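Local coordinates for protein putative alpha/beta hydrolase (Desulfitobacterium hafniense, PDB 4RPC) that is of unconfirmed function but probably acts as a hydrolase of the alpha/beta hydrolase family, with a serine as its likely nucleophile, at residues 24-29 with 91-96; 97-102 with 116-121; 12-17 with 53-58; 38-43 with 248-253. One frame throughout, in Å; residues are numbered along the deposited sequence.

Contact 1 (24-29 with 91-96)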
loop_
_atom_site.group_PDB
_atom_site.type_symbol
_atom_site.label_atom_id
_atom_site.label_comp_id
_atom_site.label_asym_id
_atom_site.label_seq_id
_atom_site.Cartn_x
_atom_site.Cartn_y
_atom_site.Cartn_z
ATOM N N VAL A 24 -8.396 -9.456 7.656
ATOM C CA VAL A 24 -8.172 -8.312 6.853
ATOM C C VAL A 24 -6.703 -7.851 7.065
ATOM O O VAL A 24 -6.290 -7.509 8.183
ATOM C CB VAL A 24 -9.172 -7.218 7.254
ATOM C CG1 VAL A 24 -8.915 -5.921 6.503
ATOM C CG2 VAL A 24 -10.616 -7.694 6.989
ATOM N N LEU A 25 -5.933 -7.842 5.995
ATOM C CA LEU A 25 -4.504 -7.412 6.026
ATOM C C LEU A 25 -4.364 -5.988 5.545
ATOM O O LEU A 25 -4.853 -5.668 4.483
ATOM C CB LEU A 25 -3.687 -8.279 5.045
ATOM C CG LEU A 25 -2.492 -9.107 5.423
ATOM C CD1 LEU A 25 -1.804 -9.555 4.147
ATOM C CD2 LEU A 25 -1.480 -8.441 6.327
ATOM N N LEU A 26 -3.645 -5.161 6.279
ATOM C CA LEU A 26 -3.451 -3.791 5.938
ATOM C C LEU A 26 -1.977 -3.516 5.788
ATOM O O LEU A 26 -1.219 -3.619 6.800
ATOM C CB LEU A 26 -3.995 -2.903 7.043
ATOM C CG LEU A 26 -5.431 -3.134 7.432
ATOM C CD1 LEU A 26 -5.733 -2.329 8.685
ATOM C CD2 LEU A 26 -6.359 -2.704 6.329
ATOM N N ILE A 27 -1.572 -3.170 4.548
ATOM C CA ILE A 27 -0.140 -3.022 4.176
ATOM C C ILE A 27 0.160 -1.618 3.799
ATOM O O ILE A 27 -0.361 -1.103 2.813
ATOM C CB ILE A 27 0.294 -3.979 3.045
ATOM C CG1 ILE A 27 -0.204 -5.401 3.284
ATOM C CG2 ILE A 27 1.813 -3.987 2.904
ATOM C CD1 ILE A 27 0.106 -6.395 2.158
ATOM N N HIS A 28 0.976 -0.969 4.623
ATOM C CA HIS A 28 1.361 0.415 4.435
ATOM C C HIS A 28 2.390 0.618 3.332
ATOM O O HIS A 28 2.920 -0.341 2.773
ATOM C CB HIS A 28 1.855 1.016 5.751
ATOM C CG HIS A 28 3.209 0.529 6.210
ATOM N ND1 HIS A 28 4.379 1.032 5.700
ATOM C CD2 HIS A 28 3.572 -0.299 7.218
ATOM C CE1 HIS A 28 5.413 0.458 6.293
ATOM N NE2 HIS A 28 4.958 -0.349 7.224
ATOM N N GLY A 29 2.631 1.867 2.975
ATOM C CA GLY A 29 3.562 2.172 1.882
ATOM C C GLY A 29 4.947 2.609 2.355
ATOM O O GLY A 29 5.230 2.710 3.569
ATOM N N ALA A 91 -9.585 -9.906 2.828
ATOM C CA ALA A 91 -9.150 -8.707 2.086
ATOM C C ALA A 91 -7.750 -8.231 2.481
ATOM O O ALA A 91 -7.423 -8.191 3.656
ATOM C CB ALA A 91 -10.127 -7.570 2.335
ATOM N N ILE A 92 -6.985 -7.803 1.496
ATOM C CA ILE A 92 -5.792 -7.016 1.684
ATOM C C ILE A 92 -6.006 -5.602 1.132
ATOM O O ILE A 92 -6.392 -5.435 -0.046
ATOM C CB ILE A 92 -4.596 -7.627 0.952
ATOM C CG1 ILE A 92 -4.524 -9.140 1.192
ATOM C CG2 ILE A 92 -3.304 -7.004 1.458
ATOM C CD1 ILE A 92 -3.301 -9.720 0.520
ATOM N N TYR A 93 -5.826 -4.602 1.991
ATOM C CA TYR A 93 -5.766 -3.249 1.555
ATOM C C TYR A 93 -4.288 -2.903 1.532
ATOM O O TYR A 93 -3.559 -3.198 2.467
ATOM C CB TYR A 93 -6.566 -2.322 2.472
ATOM C CG TYR A 93 -6.293 -0.880 2.184
ATOM C CD1 TYR A 93 -7.021 -0.181 1.249
ATOM C CD2 TYR A 93 -5.224 -0.230 2.805
ATOM C CE1 TYR A 93 -6.743 1.141 0.972
ATOM C CE2 TYR A 93 -4.947 1.086 2.528
ATOM C CZ TYR A 93 -5.705 1.764 1.598
ATOM O OH TYR A 93 -5.395 3.089 1.375
ATOM N N GLY A 94 -3.817 -2.350 0.437
ATOM C CA GLY A 94 -2.462 -1.915 0.394
ATOM C C GLY A 94 -2.380 -0.574 -0.236
ATOM O O GLY A 94 -3.039 -0.304 -1.256
ATOM N N VAL A 95 -1.602 0.298 0.393
ATOM C CA VAL A 95 -1.439 1.633 -0.125
ATOM C C VAL A 95 -0.041 1.758 -0.658
ATOM O O VAL A 95 0.931 1.419 0.015
ATOM C CB VAL A 95 -1.767 2.738 0.920
ATOM C CG1 VAL A 95 -0.846 2.658 2.119
ATOM C CG2 VAL A 95 -1.661 4.130 0.269
ATOM N N SER A 96 0.037 2.222 -1.899
ATOM C CA SER A 96 1.283 2.508 -2.585
ATOM C C SER A 96 2.113 1.242 -2.733
ATOM O O SER A 96 1.623 0.247 -3.273
ATOM C CB SER A 96 2.020 3.639 -1.824
ATOM O OG SER A 96 2.858 4.373 -2.721
#

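Contact 2 (97-102 with 116-121)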
loop_
_atom_site.group_PDB
_atom_site.type_symbol
_atom_site.label_atom_id
_atom_site.label_comp_id
_atom_site.label_asym_id
_atom_site.label_seq_id
_atom_site.Cartn_x
_atom_site.Cartn_y
_atom_site.Cartn_z
ATOM N N LEU A 97 3.357 1.247 -2.278
ATOM C CA LEU A 97 4.118 0.008 -2.284
ATOM C C LEU A 97 3.344 -1.153 -1.674
ATOM O O LEU A 97 3.500 -2.287 -2.098
ATOM C CB LEU A 97 5.357 0.176 -1.464
ATOM C CG LEU A 97 6.255 -1.036 -1.302
ATOM C CD1 LEU A 97 6.664 -1.612 -2.634
ATOM C CD2 LEU A 97 7.475 -0.582 -0.478
ATOM N N GLY A 98 2.524 -0.856 -0.678
ATOM C CA GLY A 98 1.806 -1.880 -0.007
ATOM C C GLY A 98 0.830 -2.559 -0.962
ATOM O O GLY A 98 0.494 -3.703 -0.740
ATOM N N ALA A 99 0.395 -1.862 -2.023
ATOM C CA ALA A 99 -0.502 -2.484 -3.000
ATOM C C ALA A 99 0.271 -3.498 -3.845
ATOM O O ALA A 99 -0.291 -4.455 -4.349
ATOM C CB ALA A 99 -1.110 -1.432 -3.915
ATOM N N SER A 100 1.563 -3.237 -4.058
ATOM C CA SER A 100 2.386 -4.156 -4.839
ATOM C C SER A 100 2.636 -5.389 -4.021
ATOM O O SER A 100 2.587 -6.470 -4.552
ATOM C CB SER A 100 3.740 -3.539 -5.235
ATOM O OG SER A 100 3.516 -2.452 -6.037
ATOM N N VAL A 101 2.881 -5.227 -2.744
ATOM C CA VAL A 101 3.022 -6.385 -1.836
ATOM C C VAL A 101 1.688 -7.217 -1.805
ATOM O O VAL A 101 1.702 -8.452 -1.820
ATOM C CB VAL A 101 3.405 -5.949 -0.446
ATOM C CG1 VAL A 101 3.437 -7.150 0.516
ATOM C CG2 VAL A 101 4.752 -5.253 -0.457
ATOM N N ALA A 102 0.553 -6.539 -1.781
ATOM C CA ALA A 102 -0.743 -7.235 -1.768
ATOM C C ALA A 102 -0.903 -8.085 -3.041
ATOM O O ALA A 102 -1.242 -9.240 -2.960
ATOM C CB ALA A 102 -1.869 -6.235 -1.685
ATOM N N LEU A 116 -8.640 -7.917 -3.167
ATOM C CA LEU A 116 -7.510 -7.005 -3.102
ATOM C C LEU A 116 -8.109 -5.648 -3.208
ATOM O O LEU A 116 -8.950 -5.435 -4.086
ATOM C CB LEU A 116 -6.554 -7.216 -4.249
ATOM C CG LEU A 116 -5.697 -8.440 -4.228
ATOM C CD1 LEU A 116 -4.938 -8.498 -5.526
ATOM C CD2 LEU A 116 -4.746 -8.405 -3.077
ATOM N N LEU A 117 -7.734 -4.741 -2.285
ATOM C CA LEU A 117 -8.083 -3.331 -2.423
ATOM C C LEU A 117 -6.805 -2.571 -2.624
ATOM O O LEU A 117 -5.958 -2.504 -1.696
ATOM C CB LEU A 117 -8.755 -2.805 -1.179
ATOM C CG LEU A 117 -10.227 -3.116 -0.970
ATOM C CD1 LEU A 117 -10.438 -4.577 -0.717
ATOM C CD2 LEU A 117 -10.837 -2.245 0.126
ATOM N N LEU A 118 -6.663 -1.981 -3.781
ATOM C CA LEU A 118 -5.400 -1.427 -4.159
ATOM C C LEU A 118 -5.524 0.042 -4.298
ATOM O O LEU A 118 -6.274 0.518 -5.151
ATOM C CB LEU A 118 -4.925 -2.074 -5.461
ATOM C CG LEU A 118 -4.911 -3.581 -5.460
ATOM C CD1 LEU A 118 -4.597 -4.146 -6.849
ATOM C CD2 LEU A 118 -3.901 -4.103 -4.427
ATOM N N ASP A 119 -4.804 0.773 -3.444
ATOM C CA ASP A 119 -4.913 2.221 -3.393
ATOM C C ASP A 119 -3.571 2.777 -3.840
ATOM O O ASP A 119 -2.589 2.575 -3.144
ATOM C CB ASP A 119 -5.281 2.624 -1.927
ATOM C CG ASP A 119 -5.785 4.106 -1.740
ATOM O OD1 ASP A 119 -5.689 4.955 -2.682
ATOM O OD2 ASP A 119 -6.280 4.431 -0.596
ATOM N N GLY A 120 -3.512 3.475 -4.988
ATOM C CA GLY A 120 -2.289 4.128 -5.459
ATOM C C GLY A 120 -1.104 3.229 -5.769
ATOM O O GLY A 120 0.070 3.596 -5.559
ATOM N N GLY A 121 -1.414 2.087 -6.341
ATOM C CA GLY A 121 -0.428 1.141 -6.778
ATOM C C GLY A 121 0.225 1.605 -8.045
ATOM O O GLY A 121 -0.411 2.298 -8.861
#

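Contact 3 (12-17 with 53-58)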
loop_
_atom_site.group_PDB
_atom_site.type_symbol
_atom_site.label_atom_id
_atom_site.label_comp_id
_atom_site.label_asym_id
_atom_site.label_seq_id
_atom_site.Cartn_x
_atom_site.Cartn_y
_atom_site.Cartn_z
ATOM N N LYS A 12 7.483 -9.287 11.410
ATOM C CA LYS A 12 6.866 -8.302 12.389
ATOM C C LYS A 12 5.421 -7.920 11.935
ATOM O O LYS A 12 5.194 -6.932 11.237
ATOM C CB LYS A 12 7.780 -7.079 12.599
ATOM C CG LYS A 12 8.006 -6.695 14.074
ATOM C CD LYS A 12 9.506 -6.738 14.491
ATOM C CE LYS A 12 10.366 -5.577 13.966
ATOM N NZ LYS A 12 10.122 -4.280 14.666
ATOM N N LEU A 13 4.489 -8.780 12.336
ATOM C CA LEU A 13 3.084 -8.720 11.991
ATOM C C LEU A 13 2.252 -8.504 13.230
ATOM O O LEU A 13 2.236 -9.339 14.119
ATOM C CB LEU A 13 2.662 -10.039 11.355
ATOM C CG LEU A 13 1.219 -10.102 10.867
ATOM C CD1 LEU A 13 1.009 -9.247 9.639
ATOM C CD2 LEU A 13 0.867 -11.531 10.548
ATOM N N HIS A 14 1.571 -7.377 13.277
ATOM C CA HIS A 14 0.801 -6.965 14.437
ATOM C C HIS A 14 -0.583 -7.425 14.247
ATOM O O HIS A 14 -1.077 -7.408 13.137
ATOM C CB HIS A 14 0.741 -5.463 14.545
ATOM C CG HIS A 14 2.067 -4.820 14.752
ATOM N ND1 HIS A 14 2.580 -4.560 16.002
ATOM C CD2 HIS A 14 2.982 -4.380 13.868
ATOM C CE1 HIS A 14 3.757 -3.980 15.875
ATOM N NE2 HIS A 14 4.023 -3.863 14.589
ATOM N N ARG A 15 -1.233 -7.802 15.342
ATOM C CA ARG A 15 -2.557 -8.407 15.253
ATOM C C ARG A 15 -3.495 -7.689 16.199
ATOM O O ARG A 15 -3.198 -7.534 17.351
ATOM C CB ARG A 15 -2.472 -9.908 15.548
ATOM C CG ARG A 15 -3.801 -10.656 15.477
ATOM C CD ARG A 15 -3.599 -12.148 15.753
ATOM N NE ARG A 15 -4.723 -12.975 15.295
ATOM C CZ ARG A 15 -4.753 -14.318 15.340
ATOM N NH1 ARG A 15 -3.707 -14.995 15.838
ATOM N NH2 ARG A 15 -5.819 -14.995 14.889
HETATM N N MSE A 16 -4.611 -7.226 15.681
HETATM C CA MSE A 16 -5.618 -6.534 16.466
HETATM C C MSE A 16 -7.005 -7.041 16.098
HETATM O O MSE A 16 -7.178 -7.898 15.220
HETATM C CB MSE A 16 -5.582 -5.011 16.290
HETATM C CG MSE A 16 -4.403 -4.452 15.499
HETATM SE SE MSE A 16 -3.322 -3.216 16.569
HETATM C CE MSE A 16 -4.417 -2.805 18.157
ATOM N N GLY A 17 -8.001 -6.528 16.808
ATOM C CA GLY A 17 -9.403 -6.917 16.595
ATOM C C GLY A 17 -9.767 -8.306 17.037
ATOM O O GLY A 17 -9.174 -8.833 17.944
ATOM N N ILE A 53 -1.452 -6.332 10.527
ATOM C CA ILE A 53 -0.756 -5.184 10.018
ATOM C C ILE A 53 0.753 -5.377 10.038
ATOM O O ILE A 53 1.374 -5.344 11.081
ATOM C CB ILE A 53 -1.103 -3.895 10.796
ATOM C CG1 ILE A 53 -2.636 -3.796 11.095
ATOM C CG2 ILE A 53 -0.648 -2.679 10.035
ATOM C CD1 ILE A 53 -3.038 -4.418 12.376
ATOM N N PRO A 54 1.361 -5.623 8.877
ATOM C CA PRO A 54 2.803 -5.787 8.930
ATOM C C PRO A 54 3.578 -4.466 9.041
ATOM O O PRO A 54 3.065 -3.416 8.713
ATOM C CB PRO A 54 3.117 -6.437 7.579
ATOM C CG PRO A 54 1.939 -6.155 6.703
ATOM C CD PRO A 54 0.783 -6.140 7.636
ATOM N N GLU A 55 4.825 -4.529 9.483
ATOM C CA GLU A 55 5.785 -3.444 9.258
ATOM C C GLU A 55 6.632 -3.777 8.060
ATOM O O GLU A 55 7.210 -4.851 7.998
ATOM C CB GLU A 55 6.722 -3.369 10.429
ATOM C CG GLU A 55 6.032 -3.038 11.704
ATOM C CD GLU A 55 6.981 -2.990 12.889
ATOM O OE1 GLU A 55 8.229 -3.235 12.731
ATOM O OE2 GLU A 55 6.424 -2.719 13.969
ATOM N N LEU A 56 6.697 -2.908 7.077
ATOM C CA LEU A 56 7.653 -3.102 5.998
ATOM C C LEU A 56 9.057 -3.044 6.598
ATOM O O LEU A 56 9.306 -2.345 7.582
ATOM C CB LEU A 56 7.492 -2.026 4.927
ATOM C CG LEU A 56 6.199 -1.999 4.101
ATOM C CD1 LEU A 56 6.333 -0.929 3.025
ATOM C CD2 LEU A 56 6.031 -3.326 3.442
ATOM N N GLU A 57 9.965 -3.823 6.039
ATOM C CA GLU A 57 11.344 -3.820 6.516
ATOM C C GLU A 57 11.896 -2.429 6.714
ATOM O O GLU A 57 11.724 -1.544 5.894
ATOM C CB GLU A 57 12.262 -4.618 5.592
ATOM C CG GLU A 57 11.999 -6.127 5.647
ATOM C CD GLU A 57 10.844 -6.602 4.745
ATOM O OE1 GLU A 57 10.162 -5.761 4.139
ATOM O OE2 GLU A 57 10.661 -7.846 4.601
ATOM N N GLY A 58 12.587 -2.266 7.832
ATOM C CA GLY A 58 13.191 -0.990 8.233
ATOM C C GLY A 58 12.250 0.128 8.703
ATOM O O GLY A 58 12.749 1.192 9.087
#

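Contact 4 (38-43 with 248-253)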
loop_
_atom_site.group_PDB
_atom_site.type_symbol
_atom_site.label_atom_id
_atom_site.label_comp_id
_atom_site.label_asym_id
_atom_site.label_seq_id
_atom_site.Cartn_x
_atom_site.Cartn_y
_atom_site.Cartn_z
ATOM N N PHE A 38 -2.996 3.174 9.813
ATOM C CA PHE A 38 -4.231 2.450 9.952
ATOM C C PHE A 38 -4.966 2.574 11.278
ATOM O O PHE A 38 -5.906 1.829 11.515
ATOM C CB PHE A 38 -3.904 0.954 9.687
ATOM C CG PHE A 38 -3.371 0.703 8.297
ATOM C CD1 PHE A 38 -4.146 1.057 7.194
ATOM C CD2 PHE A 38 -2.146 0.114 8.095
ATOM C CE1 PHE A 38 -3.696 0.839 5.906
ATOM C CE2 PHE A 38 -1.686 -0.094 6.816
ATOM C CZ PHE A 38 -2.462 0.281 5.716
ATOM N N ALA A 39 -4.600 3.520 12.110
ATOM C CA ALA A 39 -5.266 3.703 13.407
ATOM C C ALA A 39 -6.799 3.713 13.372
ATOM O O ALA A 39 -7.435 2.908 14.040
ATOM C CB ALA A 39 -4.731 4.931 14.134
ATOM N N ARG A 40 -7.374 4.589 12.552
ATOM C CA ARG A 40 -8.808 4.733 12.485
ATOM C C ARG A 40 -9.444 3.527 11.885
ATOM O O ARG A 40 -10.514 3.094 12.338
ATOM C CB ARG A 40 -9.188 6.004 11.710
ATOM C CG ARG A 40 -10.668 6.232 11.527
ATOM C CD ARG A 40 -11.432 6.302 12.869
ATOM N NE ARG A 40 -12.868 6.389 12.624
ATOM C CZ ARG A 40 -13.517 7.524 12.344
ATOM N NH1 ARG A 40 -12.879 8.685 12.294
ATOM N NH2 ARG A 40 -14.812 7.505 12.108
ATOM N N ILE A 41 -8.785 2.926 10.892
ATOM C CA ILE A 41 -9.377 1.747 10.256
ATOM C C ILE A 41 -9.474 0.616 11.258
ATOM O O ILE A 41 -10.473 -0.074 11.345
ATOM C CB ILE A 41 -8.573 1.313 9.009
ATOM C CG1 ILE A 41 -8.765 2.380 7.922
ATOM C CG2 ILE A 41 -9.033 -0.053 8.487
ATOM C CD1 ILE A 41 -7.793 2.271 6.761
ATOM N N ILE A 42 -8.411 0.415 12.001
ATOM C CA ILE A 42 -8.384 -0.623 13.003
ATOM C C ILE A 42 -9.498 -0.368 14.006
ATOM O O ILE A 42 -10.279 -1.269 14.279
ATOM C CB ILE A 42 -7.023 -0.657 13.693
ATOM C CG1 ILE A 42 -5.949 -1.152 12.721
ATOM C CG2 ILE A 42 -7.034 -1.538 14.937
ATOM C CD1 ILE A 42 -4.547 -0.812 13.186
ATOM N N ARG A 43 -9.595 0.855 14.527
ATOM C CA ARG A 43 -10.676 1.193 15.445
ATOM C C ARG A 43 -12.054 0.899 14.895
ATOM O O ARG A 43 -12.876 0.345 15.617
ATOM C CB ARG A 43 -10.623 2.653 15.894
ATOM C CG ARG A 43 -9.439 2.944 16.803
ATOM C CD ARG A 43 -9.638 4.244 17.571
ATOM N NE ARG A 43 -9.577 5.368 16.661
ATOM C CZ ARG A 43 -8.446 5.925 16.217
ATOM N NH1 ARG A 43 -7.241 5.491 16.611
ATOM N NH2 ARG A 43 -8.522 6.963 15.386
ATOM N N GLU A 248 -9.634 10.852 5.467
ATOM C CA GLU A 248 -10.886 10.083 5.645
ATOM C C GLU A 248 -10.719 8.585 5.633
ATOM O O GLU A 248 -11.372 7.908 4.867
ATOM C CB GLU A 248 -11.840 10.393 4.522
ATOM C CG GLU A 248 -11.967 11.876 4.337
ATOM C CD GLU A 248 -12.326 12.243 2.936
ATOM O OE1 GLU A 248 -11.861 11.599 1.955
ATOM O OE2 GLU A 248 -13.069 13.214 2.848
ATOM N N PRO A 249 -9.849 8.066 6.485
ATOM C CA PRO A 249 -9.665 6.644 6.573
ATOM C C PRO A 249 -10.987 5.887 6.893
ATOM O O PRO A 249 -11.181 4.736 6.484
ATOM C CB PRO A 249 -8.638 6.507 7.702
ATOM C CG PRO A 249 -8.822 7.735 8.537
ATOM C CD PRO A 249 -9.220 8.803 7.589
ATOM N N GLU A 250 -11.904 6.542 7.581
ATOM C CA GLU A 250 -13.209 5.964 7.818
ATOM C C GLU A 250 -13.948 5.571 6.531
ATOM O O GLU A 250 -14.708 4.613 6.569
ATOM C CB GLU A 250 -14.065 6.839 8.742
ATOM C CG GLU A 250 -14.533 8.172 8.162
ATOM C CD GLU A 250 -13.482 9.271 8.197
ATOM O OE1 GLU A 250 -12.334 9.056 8.679
ATOM O OE2 GLU A 250 -13.843 10.364 7.725
ATOM N N LYS A 251 -13.689 6.221 5.390
ATOM C CA LYS A 251 -14.288 5.722 4.131
ATOM C C LYS A 251 -13.642 4.448 3.643
ATOM O O LYS A 251 -14.250 3.684 2.910
ATOM C CB LYS A 251 -14.206 6.719 2.989
ATOM C CG LYS A 251 -14.857 8.034 3.272
ATOM C CD LYS A 251 -14.799 8.893 2.020
ATOM C CE LYS A 251 -15.384 10.270 2.313
ATOM N NZ LYS A 251 -15.759 10.923 1.048
ATOM N N ILE A 252 -12.377 4.235 3.997
ATOM C CA ILE A 252 -11.743 2.963 3.660
ATOM C C ILE A 252 -12.400 1.861 4.485
ATOM O O ILE A 252 -12.698 0.818 3.951
ATOM C CB ILE A 252 -10.191 2.914 3.908
ATOM C CG1 ILE A 252 -9.406 4.051 3.215
ATOM C CG2 ILE A 252 -9.641 1.576 3.461
ATOM C CD1 ILE A 252 -9.521 4.103 1.735
ATOM N N SER A 253 -12.570 2.078 5.789
ATOM C CA SER A 253 -13.319 1.131 6.678
ATOM C C SER A 253 -14.652 0.708 6.150
ATOM O O SER A 253 -14.992 -0.456 6.170
ATOM C CB SER A 253 -13.612 1.762 8.024
ATOM O OG SER A 253 -12.406 2.019 8.635
#

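Contact 1 (24-29 with 91-96)
Leu25 and Ala91 begin a ladder of four backbone hydrogen bonds. Leu25 N donates to Ala91 O at 2.8 Å. Tyr93 N then donates to Leu25 O, Ile27 N to Tyr93 O, and Val95 N closes the series on Ile27 O at 3.1 Å. Between these bonds, CA-H...O contacts fill in, such as Ile92 CA to Leu25 O at 3.2 Å. The strands run parallel, 13° apart. They are neighbours in the middle of the alpha/beta hydrolase sheet, and strand 88-95 leads straight into Ser96. The Gly-x-Ser-x-Gly sequence from Gly94 to Gly98 and the positive phi of Ser96 (62°) fit a nucleophile elbow. Ser96 OG has Gln122 as a hydrogen-bond partner and His241 as a weak one, consistent with a catalytic serine. On one face of the sheet Leu25 and Ile92 lie side by side and point the same way. Ile92 CG2 sits against Leu25 CB and also meets Ile27 CD1 at 3.5 Å. Helix 97-108 covers this face. On the other face Leu26 CD2 reaches Tyr93 CB at 3.9 Å. The Tyr93 hydroxyl is hydrogen-bonded to Asp119. Where the first strand has ended, Gly29 N still lies 3.7 Å from Val95 CG1.

Contact 2 (97-102 with 116-121)
Leu116 meets Ala102 with one branch. Its CD2 lies 3.6 Å from Ala102 O and also touches Ala102 CB, so the methyl rests on both the carbonyl and the CB of Ala102. Ile92 of the neighbouring strand also touches Leu116. Leu117 turns to the opposite face of the sheet, where Ile256 and Ile259 of helix 249-259 cover it. Leu118 returns to the face under helix 97-108. Its CG stands anti to the carbonyl carbon (chi1 -52°), which carries CD2 to the helix. There Leu118 CD2 is 3.6 Å from Ala99 O and also touches the CB atoms of Ala99 and Ala102. One methyl thus bridges two residues a helical turn apart. Asp119 directs its carboxylate away from the helix, toward Tyr93 of the neighbouring strand. After the turn at Gly120, Gly121 CA comes back to 3.9 Å from Ala99 CB. The segments belong to the beta-alpha-beta unit of strand 88-95, helix 97-108 and strand 112-119, and their directions differ by 154°. The axes of the two short segments approach to 7.5 Å, consistent with the small side chains of Ala99 and Ala102 facing the strand. Methyl groups meet methyls and backbone, and a buried contact of this kind should depend on the fit of apolar surfaces, not on polar pairing.

Contact 3 (12-17 with 53-58)
Glu55 reaches two side chains of segment 12-17, Lys12 and His14. Its CB lies 4.0 Å from Lys12 O, the carbonyl that also accepts a hydrogen bond from Glu55 N. CG stands anti to the carbonyl carbon (chi1 -63°) and comes to the edge of the His14 ring, in the plane of that ring. The chain stays extended from there, and CD lies between His14 NE2 and Lys12 NZ. At the tip the two oxygens divide the work. Glu55 OE1 takes a salt bridge from Lys12 NZ at 2.9 Å, on its syn side and 20° out of the carboxylate plane. The lysine chain bends round to make it, and its CE is also close to OE1. Glu55 OE2 accepts a hydrogen bond from His14 NE2 at 2.7 Å. This bond is nearly straight (165°) and lies in the ring plane, but it approaches the carboxylate from above its plane. Two cationic or N-H groups thus fix the rotation of the carboxylate and would probably favour its charged form. Trp34 stacks on the imidazole.

Backbone bonds run beside this cluster. His14 and Ile53 form an antiparallel hydrogen-bonded pair, with Ile53 N to His14 O at 2.8 Å. Leu13 CD1 packs on Pro54 CD at 3.7 Å on the other face, toward helix 70-83. Strand 13-17 is an outermost strand of the sheet within the chain. It runs antiparallel to strand 50-54 beside the otherwise parallel strands, as the antiparallel strand near the start of the alpha/beta hydrolase sheet does.

Contact 4 (38-43 with 248-253)
Two helices on one side of the central sheet meet here, helix 39-45 and the C-terminal helix 249-259. The axes of their short segments approach to 8.4 Å and are inclined at 37°. Ile41 is the apolar centre. Its CD1 touches Ile252 CB at 3.8 Å, and CG1 lies 3.7 Å from Pro249 O. CG1 stands anti to the carbonyl carbon (chi1 -69°), which sends the longer branch toward the C-terminal helix. Ser253 OG packs on Ile41 CA at 3.4 Å, while its hydrogen bond goes to Asp44. In the alpha/beta hydrolase fold, helices flank both faces of the sheet. This pair shares a face, and Ile41 also rests on Leu26 of strand 23-27. Nearer the surface, Arg40 crosses Pro249 at about a right angle, with CB on Pro249 CG at 3.6 Å. The arginine chain then bends at chi2 and lays one face of its guanidinium over Glu250 CB, which is 3.5 Å from NH2. The guanidinium and carboxylate planes are nearly parallel, 12° apart. Arg40 NH1 and Glu250 OE1 form a long salt bridge of 3.7 Å. That oxygen lies well out of the guanidinium plane, so the attraction is one of charge alone. Arg40 NE has a firmer partner in Asp44.

How the contacts relate
Contacts 1, 2 and 3 belong to one sheet. Contact 1 lies at its middle, its centre about 6 Å from that of contact 2 and 11 Å from that of contact 3. Strand 88-95 and helix 97-108 are joined through Ser96, the probable nucleophile, so contacts 1 and 2 hold the two arms of the elbow. Ile92 CG2 to Ala102 CB, 3.5 Å, packs one against the other. Contact 3 borders contact 1 where Pro54 CD meets Leu26 O at 3.3 Å. Contact 4 covers the face bearing Tyr93. Phe38 CE1 lies 3.6 Å from Tyr93 CE2, and Phe38 CD2 is 3.7 Å from Ile53 CG2 of contact 3.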